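Local coordinates for protein acetyl-CoA acetyltransferase (Elizabethkingia anophelis NUHP1, PDB 6BN2) that probably catalyses the reversible condensation of two acetyl-CoA molecules to acetoacetyl-CoA and CoA, as a thiolase-family acetyltransferase, at residues 224-229 with 256-261; 191-196 with 352-357. All coordinates share one frame; numbering follows the deposited sequence.

How the interactions relate
Both contacts gather around the segment 352-357, which carries His356, predicted to be an active-site proton acceptor. Interaction 1 is polar and partly buried: a loop carboxylate reaches a threonine and an asparagine of segment 256-261, which leads into strand 258-268, and a water helps to join them. Interaction 2 is buried and held by van der Waals contact alone between the two segments, a serine of helix 179-198 set against the short helix 351-354. Their centres lie about 8 Å apart, and Asn258 ties them together: its OD1 is 2.9 Å from His356 N, a probable hydrogen bond. Glu226 CB also packs on Ala353 O, so the loop 224-229 touches the short helix as well as the strand.

Interaction 1: residues 224-229 with 256-261; sequences DEEYKN and TLNDGA
Glu226 reaches from its loop to Asn258, whose ND2 donates to Glu226 OE1 over 2.9 Å at an N-H...O angle of 147°. The bond arrives on the anti side of the carboxylate, 21° out of its plane, and the carboxylate and amide planes stand 81° apart, close to perpendicular. A bend at chi2 turns the acid end of Glu226 to this position. The tight part is where Glu226 and Thr256 meet from opposite directions: Thr256 OG1 is 3.3 Å from Glu226 CD, and the methyl CG2 of Thr256 is 3.5 Å from Glu226 OE2. That hydroxyl, however, donates to Asn258 OD1 at 2.6 Å, in the carbonyl plane and on a lone pair, which helps to fix the rotation of the amide. Within the thiolase fold, the segment 256-261 runs into strand 258-268 of the mixed central sheet, and Asn258 ND2 donates to Gly23 O as well. The looser part is bridged by a water that donates to Glu226 OE1 (2.7 Å) and to Leu257 O (2.8 Å), while these two oxygens are themselves 4.4 Å apart. Glu226 OE1 is further hydrogen-bonded to Ser24 OG, and a bound calcium ion lies close to the side chain of Thr256, its ligands including Tyr190, Ala252 and Ala254.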
loop_
_atom_site.group_PDB
_atom_site.type_symbol
_atom_site.label_atom_id
_atom_site.label_comp_id
_atom_site.label_asym_id
_atom_site.label_seq_id
_atom_site.Cartn_x
_atom_site.Cartn_y
_atom_site.Cartn_z
ATOM N N ASP A 224 20.385 -14.587 11.147
ATOM C CA ASP A 224 19.937 -15.051 9.836
ATOM C C ASP A 224 20.271 -16.523 9.675
ATOM O O ASP A 224 21.378 -16.948 10.006
ATOM C CB ASP A 224 20.631 -14.265 8.719
ATOM C CG ASP A 224 20.305 -12.795 8.741
ATOM O OD1 ASP A 224 19.162 -12.415 9.058
ATOM O OD2 ASP A 224 21.200 -12.003 8.415
ATOM N N GLU A 225 19.316 -17.314 9.179
ATOM C CA GLU A 225 19.580 -18.744 9.060
ATOM C C GLU A 225 19.772 -19.202 7.619
ATOM O O GLU A 225 20.251 -20.323 7.406
ATOM C CB GLU A 225 18.467 -19.582 9.724
ATOM C CG GLU A 225 17.084 -19.511 9.041
ATOM C CD GLU A 225 15.990 -20.214 9.858
ATOM O OE1 GLU A 225 16.297 -20.878 10.873
ATOM O OE2 GLU A 225 14.800 -20.095 9.487
ATOM N N GLU A 226 19.457 -18.357 6.634
ATOM C CA GLU A 226 19.551 -18.790 5.244
ATOM C C GLU A 226 20.995 -19.054 4.821
ATOM O O GLU A 226 21.249 -19.974 4.042
ATOM C CB GLU A 226 18.920 -17.749 4.318
ATOM C CG GLU A 226 18.712 -18.261 2.906
ATOM C CD GLU A 226 17.703 -19.393 2.858
ATOM O OE1 GLU A 226 16.579 -19.229 3.393
ATOM O OE2 GLU A 226 18.036 -20.463 2.304
ATOM N N TYR A 227 21.950 -18.256 5.309
ATOM C CA TYR A 227 23.300 -18.310 4.750
ATOM C C TYR A 227 24.042 -19.565 5.172
ATOM O O TYR A 227 25.082 -19.894 4.580
ATOM C CB TYR A 227 24.098 -17.051 5.135
ATOM C CG TYR A 227 24.637 -17.023 6.544
ATOM C CD1 TYR A 227 25.900 -17.547 6.830
ATOM C CD2 TYR A 227 23.913 -16.465 7.595
ATOM C CE1 TYR A 227 26.418 -17.528 8.106
ATOM C CE2 TYR A 227 24.433 -16.442 8.893
ATOM C CZ TYR A 227 25.689 -16.975 9.138
ATOM O OH TYR A 227 26.233 -16.967 10.402
ATOM N N LYS A 228 23.533 -20.273 6.175
ATOM C CA LYS A 228 24.065 -21.576 6.530
ATOM C C LYS A 228 23.485 -22.700 5.674
ATOM O O LYS A 228 24.006 -23.817 5.717
ATOM C CB LYS A 228 23.815 -21.816 8.017
ATOM C CG LYS A 228 24.678 -20.917 8.892
ATOM C CD LYS A 228 24.186 -20.841 10.330
ATOM C CE LYS A 228 23.076 -19.808 10.471
ATOM N NZ LYS A 228 22.790 -19.473 11.896
ATOM N N ASN A 229 22.446 -22.429 4.878
ATOM C CA ASN A 229 21.835 -23.431 4.000
ATOM C C ASN A 229 22.521 -23.403 2.634
ATOM O O ASN A 229 21.969 -22.937 1.632
ATOM C CB ASN A 229 20.340 -23.180 3.847
ATOM C CG ASN A 229 19.594 -23.257 5.151
ATOM O OD1 ASN A 229 20.027 -23.921 6.091
ATOM N ND2 ASN A 229 18.448 -22.583 5.213
ATOM N N THR A 256 16.086 -16.859 -2.053
ATOM C CA THR A 256 15.114 -17.787 -1.517
ATOM C C THR A 256 13.863 -17.022 -1.113
ATOM O O THR A 256 13.810 -15.790 -1.205
ATOM C CB THR A 256 15.705 -18.518 -0.317
ATOM O OG1 THR A 256 16.318 -17.543 0.535
ATOM C CG2 THR A 256 16.748 -19.525 -0.784
ATOM N N LEU A 257 12.866 -17.775 -0.667
ATOM C CA LEU A 257 11.671 -17.223 -0.041
ATOM C C LEU A 257 11.939 -17.131 1.456
ATOM O O LEU A 257 12.506 -18.061 2.040
ATOM C CB LEU A 257 10.477 -18.127 -0.321
ATOM C CG LEU A 257 10.356 -18.615 -1.771
ATOM C CD1 LEU A 257 9.150 -19.536 -1.927
ATOM C CD2 LEU A 257 10.265 -17.437 -2.731
ATOM N N ASN A 258 11.561 -16.010 2.081
ATOM C CA ASN A 258 11.971 -15.786 3.466
ATOM C C ASN A 258 10.939 -14.975 4.238
ATOM O O ASN A 258 10.028 -14.372 3.671
ATOM C CB ASN A 258 13.321 -15.077 3.528
ATOM C CG ASN A 258 14.429 -15.921 2.944
ATOM O OD1 ASN A 258 14.705 -15.846 1.746
ATOM N ND2 ASN A 258 15.059 -16.752 3.792
ATOM N N ASP A 259 11.100 -14.991 5.560
ATOM C CA ASP A 259 10.250 -14.278 6.505
ATOM C C ASP A 259 11.103 -13.266 7.268
ATOM O O ASP A 259 12.195 -13.603 7.729
ATOM C CB ASP A 259 9.602 -15.262 7.506
ATOM C CG ASP A 259 8.885 -16.434 6.824
ATOM O OD1 ASP A 259 8.350 -16.253 5.706
ATOM O OD2 ASP A 259 8.855 -17.549 7.401
ATOM N N GLY A 260 10.612 -12.040 7.427
ATOM C CA GLY A 260 11.384 -11.046 8.171
ATOM C C GLY A 260 10.744 -9.676 8.076
ATOM O O GLY A 260 9.807 -9.452 7.310
ATOM N N ALA A 261 11.265 -8.744 8.882
ATOM C CA ALA A 261 10.761 -7.372 8.838
ATOM C C ALA A 261 11.886 -6.407 9.185
ATOM O O ALA A 261 12.954 -6.807 9.660
ATOM C CB ALA A 261 9.573 -7.174 9.795
HETATM O O HOH W 1 14.284 -20.237 2.393
#

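Interaction 2: residues 191-196 with 352-357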
loop_
_atom_site.group_PDB
_atom_site.type_symbol
_atom_site.label_atom_id
_atom_site.label_comp_id
_atom_site.label_asym_id
_atom_site.label_seq_id
_atom_site.Cartn_x
_atom_site.Cartn_y
_atom_site.Cartn_z
ATOM N N GLU A 191 29.917 -16.216 1.332
ATOM C CA GLU A 191 31.146 -16.011 2.093
ATOM C C GLU A 191 31.113 -14.685 2.835
ATOM O O GLU A 191 31.504 -14.607 4.006
ATOM C CB GLU A 191 32.345 -16.054 1.159
ATOM C CG GLU A 191 32.674 -17.417 0.618
ATOM C CD GLU A 191 33.764 -17.351 -0.430
ATOM O OE1 GLU A 191 33.949 -16.269 -1.034
ATOM O OE2 GLU A 191 34.418 -18.384 -0.668
ATOM N N ARG A 192 30.661 -13.626 2.161
ATOM C CA ARG A 192 30.626 -12.317 2.799
ATOM C C ARG A 192 29.637 -12.298 3.949
ATOM O O ARG A 192 29.890 -11.652 4.973
ATOM C CB ARG A 192 30.261 -11.243 1.777
ATOM C CG ARG A 192 31.373 -10.942 0.787
ATOM C CD ARG A 192 30.836 -9.951 -0.264
ATOM N NE ARG A 192 31.912 -9.461 -1.090
ATOM C CZ ARG A 192 31.787 -8.460 -1.949
ATOM N NH1 ARG A 192 30.617 -7.862 -2.078
ATOM N NH2 ARG A 192 32.826 -8.064 -2.672
ATOM N N SER A 193 28.504 -12.993 3.791
ATOM C CA SER A 193 27.494 -13.029 4.848
ATOM C C SER A 193 28.044 -13.712 6.093
ATOM O O SER A 193 27.870 -13.225 7.216
ATOM C CB SER A 193 26.248 -13.766 4.356
ATOM O OG SER A 193 25.638 -13.055 3.270
ATOM N N ALA A 194 28.678 -14.868 5.910
ATOM C CA ALA A 194 29.242 -15.580 7.053
ATOM C C ALA A 194 30.341 -14.762 7.720
ATOM O O ALA A 194 30.449 -14.738 8.956
ATOM C CB ALA A 194 29.774 -16.940 6.606
ATOM N N LYS A 195 31.171 -14.089 6.917
ATOM C CA LYS A 195 32.253 -13.284 7.474
ATOM C C LYS A 195 31.704 -12.102 8.268
ATOM O O LYS A 195 32.160 -11.826 9.385
ATOM C CB LYS A 195 33.177 -12.809 6.347
ATOM C CG LYS A 195 34.320 -11.901 6.791
ATOM C CD LYS A 195 35.146 -11.496 5.563
ATOM C CE LYS A 195 36.412 -10.742 5.933
ATOM N NZ LYS A 195 36.138 -9.306 6.206
ATOM N N ALA A 196 30.719 -11.387 7.710
ATOM C CA ALA A 196 30.177 -10.230 8.419
ATOM C C ALA A 196 29.501 -10.654 9.719
ATOM O O ALA A 196 29.676 -10.005 10.762
ATOM C CB ALA A 196 29.194 -9.466 7.514
ATOM N N VAL A 352 21.008 -13.242 -1.852
ATOM C CA VAL A 352 21.222 -14.610 -2.326
ATOM C C VAL A 352 21.620 -15.508 -1.169
ATOM O O VAL A 352 21.262 -16.687 -1.134
ATOM C CB VAL A 352 22.264 -14.636 -3.465
ATOM C CG1 VAL A 352 22.818 -16.053 -3.696
ATOM C CG2 VAL A 352 21.629 -14.128 -4.748
ATOM N N ALA A 353 22.324 -14.958 -0.184
ATOM C CA ALA A 353 22.715 -15.716 0.996
ATOM C C ALA A 353 21.858 -15.423 2.216
ATOM O O ALA A 353 21.629 -16.327 3.023
ATOM C CB ALA A 353 24.182 -15.426 1.332
ATOM N N LEU A 354 21.386 -14.187 2.369
ATOM C CA LEU A 354 20.721 -13.759 3.599
ATOM C C LEU A 354 19.215 -13.952 3.564
ATOM O O LEU A 354 18.595 -14.059 4.630
ATOM C CB LEU A 354 21.009 -12.279 3.875
ATOM C CG LEU A 354 22.480 -11.891 4.126
ATOM C CD1 LEU A 354 22.593 -10.376 4.213
ATOM C CD2 LEU A 354 23.032 -12.567 5.380
ATOM N N GLY A 355 18.623 -13.981 2.386
ATOM C CA GLY A 355 17.187 -14.121 2.264
ATOM C C GLY A 355 16.519 -12.849 1.768
ATOM O O GLY A 355 17.102 -11.763 1.724
ATOM N N HIS A 356 15.241 -12.991 1.432
ATOM C CA HIS A 356 14.524 -11.960 0.687
ATOM C C HIS A 356 13.021 -12.015 0.994
ATOM O O HIS A 356 12.220 -12.486 0.182
ATOM C CB HIS A 356 14.802 -12.145 -0.809
ATOM C CG HIS A 356 14.153 -11.135 -1.691
ATOM N ND1 HIS A 356 13.762 -9.888 -1.245
ATOM C CD2 HIS A 356 13.826 -11.189 -3.004
ATOM C CE1 HIS A 356 13.213 -9.221 -2.249
ATOM N NE2 HIS A 356 13.254 -9.984 -3.326
ATOM N N PRO A 357 12.597 -11.509 2.192
ATOM C CA PRO A 357 11.159 -11.332 2.466
ATOM C C PRO A 357 10.675 -10.110 1.712
ATOM O O PRO A 357 11.076 -8.988 2.032
ATOM C CB PRO A 357 11.109 -11.116 3.991
ATOM C CG PRO A 357 12.593 -11.298 4.497
ATOM C CD PRO A 357 13.429 -10.984 3.285
#
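Ser193 is the one residue of 191-196 that touches the other segment, and it meets Ala353 and Leu354 together. The van der Waals contacts centre on its hydroxyl oxygen: Ser193 OG lies 3.4 Å from Ala353 CB and also 3.4 Å from Leu354 CD2. The serine CB also takes part, 3.6 Å from Leu354 CD2 and 4.0 Å from Ala353 CB. Ala353 directs its CB at helix 179-198, whereas Leu354 reaches it through the branched end of its side chain; CG, anti to its own carbonyl carbon (chi1 -63°), carries CD2 up to the serine. The nearest alpha carbons, CA of Ser193 and CA of Ala353, are 6.7 Å apart, consistent with the short side chains of serine and alanine meeting between them.

The polar interactions run along each segment and outward. Ser193 OG is hydrogen-bonded to Ser189 O, one turn earlier in its own helix. After Leu354 the short helix 351-354 ends, and Gly355, with positive phi (110°), is where the chain leaves it. The chain then leads to His356, the predicted proton acceptor, whose ND1 is hydrogen-bonded to Ser361 OG. The contact thus joins a helix of the N-terminal thiolase domain to the C-terminal domain, just ahead of that histidine.

Because the buried hydroxyl is hydrogen-bonded within its own helix, to Ser189 O, Ser193 can present its oxygen to methyl groups, and cohesion between the segments comes from van der Waals contact of those methyls with the serine OG and CB.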